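Local coordinates for cytosine-specific methyltransferase (Escherichia coli O157:H7 EDL933, PDB 3G7U), which probably methylates cytosine in DNA at carbon 5, taking the methyl group from S-adenosyl-L-methionine, as a prophage-encoded member of the C5-methyltransferase family, at residues L285-F290 and H312-R317. Sequence-based numbering, arbitrary orientation.
Sequences LDPNGF and HPYHPR
Leu-285, Pro-287, Pro-313 and Tyr-314 bring together two parts of the long irregular connection between helices 262-269 and 321-328 of this C5-methyltransferase, a type I beta turn (Asp-286 to Gly-289) meeting a bend held by the side chain of His-312. The contact is apolar, with no hydrogen bond crossing it. The two proline rings lie alongside one another, pointing opposite ways, with CD of Pro-287 3.9 Å from CB of Pro-313; rigid, compact rings suit such close backbones. At another corner of the Pro-313 ring, CD meets Leu-285 CB at 4.1 Å, while the leucine branch packs on Val-193 and Leu-327. Tyr-314 takes chi1 -56°, CG anti to its carbonyl carbon, and its ring runs obliquely to Pro-287, the phenolic end resting on CB and CG. One face of the same ring has Pro-313 CB over its centre, 4.2 Å above the plane.

Polar side chains shape each segment from within. Asp-286 OD1 accepts from Asn-288 N (2.9 Å), an Asx turn that overlaps the beta turn, and the donor stands above the carboxylate plane. His-312 ND1 receives two backbone N-H groups, from Tyr-314 and, nearly straight at 170°, from His-315, consistent with an ND1 that carries no proton, and the pair of bonds would hold the imidazole's rotation. Arg-284 binds the carbonyl of His-312. Leu-285 O, buried without a polar partner, has Pro-313 CB 3.4 Å away.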
loop_
_atom_site.group_PDB
_atom_site.type_symbol
_atom_site.label_atom_id
_atom_site.label_comp_id
_atom_site.label_asym_id
_atom_site.label_seq_id
_atom_site.Cartn_x
_atom_site.Cartn_y
_atom_site.Cartn_z
ATOM N N LEU A 285 -17.748 11.904 0.279
ATOM C CA LEU A 285 -17.813 10.572 0.862
ATOM C C LEU A 285 -19.162 10.336 1.529
ATOM O O LEU A 285 -19.747 11.244 2.129
ATOM C CB LEU A 285 -16.721 10.376 1.907
ATOM C CG LEU A 285 -15.274 10.364 1.368
ATOM C CD1 LEU A 285 -14.265 10.579 2.463
ATOM C CD2 LEU A 285 -15.009 9.030 0.684
ATOM N N ASP A 286 -19.640 9.098 1.420
ATOM C CA ASP A 286 -20.811 8.658 2.161
ATOM C C ASP A 286 -20.270 8.026 3.411
ATOM O O ASP A 286 -19.472 7.070 3.343
ATOM C CB ASP A 286 -21.603 7.653 1.301
ATOM C CG ASP A 286 -22.840 7.058 2.014
ATOM O OD1 ASP A 286 -23.066 7.203 3.243
ATOM O OD2 ASP A 286 -23.591 6.369 1.292
ATOM N N PRO A 287 -20.702 8.532 4.578
ATOM C CA PRO A 287 -20.200 8.014 5.854
ATOM C C PRO A 287 -20.506 6.531 6.111
ATOM O O PRO A 287 -19.789 5.876 6.877
ATOM C CB PRO A 287 -20.894 8.895 6.898
ATOM C CG PRO A 287 -22.024 9.521 6.197
ATOM C CD PRO A 287 -21.697 9.609 4.759
ATOM N N ASN A 288 -21.582 6.026 5.501
ATOM C CA ASN A 288 -21.942 4.605 5.613
ATOM C C ASN A 288 -21.509 3.801 4.385
ATOM O O ASN A 288 -21.896 2.650 4.217
ATOM C CB ASN A 288 -23.454 4.466 5.858
ATOM C CG ASN A 288 -23.892 5.103 7.175
ATOM O OD1 ASN A 288 -23.356 4.805 8.255
ATOM N ND2 ASN A 288 -24.868 5.990 7.090
ATOM N N GLY A 289 -20.714 4.430 3.527
ATOM C CA GLY A 289 -20.164 3.796 2.338
ATOM C C GLY A 289 -18.657 3.658 2.511
ATOM O O GLY A 289 -18.170 3.688 3.620
ATOM N N PHE A 290 -17.944 3.508 1.407
ATOM C CA PHE A 290 -16.492 3.362 1.411
ATOM C C PHE A 290 -15.872 4.408 0.509
ATOM O O PHE A 290 -16.547 5.036 -0.336
ATOM C CB PHE A 290 -16.104 1.963 0.899
ATOM C CG PHE A 290 -16.792 0.837 1.616
ATOM C CD1 PHE A 290 -16.313 0.377 2.832
ATOM C CD2 PHE A 290 -17.933 0.239 1.073
ATOM C CE1 PHE A 290 -16.958 -0.662 3.529
ATOM C CE2 PHE A 290 -18.593 -0.804 1.761
ATOM C CZ PHE A 290 -18.095 -1.259 2.979
ATOM N N HIS A 312 -14.899 15.559 2.518
ATOM C CA HIS A 312 -15.275 15.015 3.790
ATOM C C HIS A 312 -16.817 14.928 3.894
ATOM O O HIS A 312 -17.510 15.803 3.344
ATOM C CB HIS A 312 -14.757 15.959 4.858
ATOM C CG HIS A 312 -14.737 15.367 6.222
ATOM N ND1 HIS A 312 -15.834 15.385 7.055
ATOM C CD2 HIS A 312 -13.758 14.724 6.899
ATOM C CE1 HIS A 312 -15.528 14.775 8.191
ATOM N NE2 HIS A 312 -14.269 14.380 8.129
ATOM N N PRO A 313 -17.343 13.880 4.558
ATOM C CA PRO A 313 -18.812 13.695 4.578
ATOM C C PRO A 313 -19.570 14.788 5.325
ATOM O O PRO A 313 -20.713 15.120 4.934
ATOM C CB PRO A 313 -18.988 12.357 5.287
ATOM C CG PRO A 313 -17.736 12.180 6.126
ATOM C CD PRO A 313 -16.654 12.785 5.280
ATOM N N TYR A 314 -18.940 15.336 6.362
ATOM C CA TYR A 314 -19.573 16.308 7.262
ATOM C C TYR A 314 -19.029 17.743 7.116
ATOM O O TYR A 314 -19.798 18.712 7.178
ATOM C CB TYR A 314 -19.457 15.825 8.702
ATOM C CG TYR A 314 -20.041 14.435 8.924
ATOM C CD1 TYR A 314 -21.314 14.093 8.445
ATOM C CD2 TYR A 314 -19.326 13.465 9.626
ATOM C CE1 TYR A 314 -21.852 12.818 8.658
ATOM C CE2 TYR A 314 -19.855 12.180 9.841
ATOM C CZ TYR A 314 -21.110 11.873 9.360
ATOM O OH TYR A 314 -21.619 10.606 9.584
ATOM N N HIS A 315 -17.719 17.869 6.906
ATOM C CA HIS A 315 -17.074 19.172 6.757
ATOM C C HIS A 315 -16.977 19.597 5.315
ATOM O O HIS A 315 -16.769 18.772 4.413
ATOM C CB HIS A 315 -15.671 19.186 7.405
ATOM C CG HIS A 315 -15.681 18.821 8.853
ATOM N ND1 HIS A 315 -16.421 19.510 9.787
ATOM C CD2 HIS A 315 -15.053 17.832 9.527
ATOM C CE1 HIS A 315 -16.249 18.963 10.975
ATOM N NE2 HIS A 315 -15.434 17.934 10.842
ATOM N N PRO A 316 -17.113 20.909 5.071
ATOM C CA PRO A 316 -17.068 21.394 3.705
ATOM C C PRO A 316 -15.649 21.574 3.129
ATOM O O PRO A 316 -15.237 22.683 2.807
ATOM C CB PRO A 316 -17.814 22.732 3.792
ATOM C CG PRO A 316 -17.577 23.211 5.199
ATOM C CD PRO A 316 -17.402 21.985 6.051
ATOM N N ARG A 317 -14.927 20.466 2.920
ATOM C CA ARG A 317 -13.515 20.554 2.580
ATOM C C ARG A 317 -13.056 19.224 1.972
ATOM O O ARG A 317 -13.702 18.196 2.198
ATOM C CB ARG A 317 -12.691 20.859 3.846
ATOM C CG ARG A 317 -12.908 19.879 4.987
ATOM C CD ARG A 317 -11.780 20.011 5.984
ATOM N NE ARG A 317 -11.851 19.141 7.157
ATOM C CZ ARG A 317 -11.479 17.852 7.203
ATOM N NH1 ARG A 317 -11.023 17.236 6.116
ATOM N NH2 ARG A 317 -11.525 17.190 8.356
#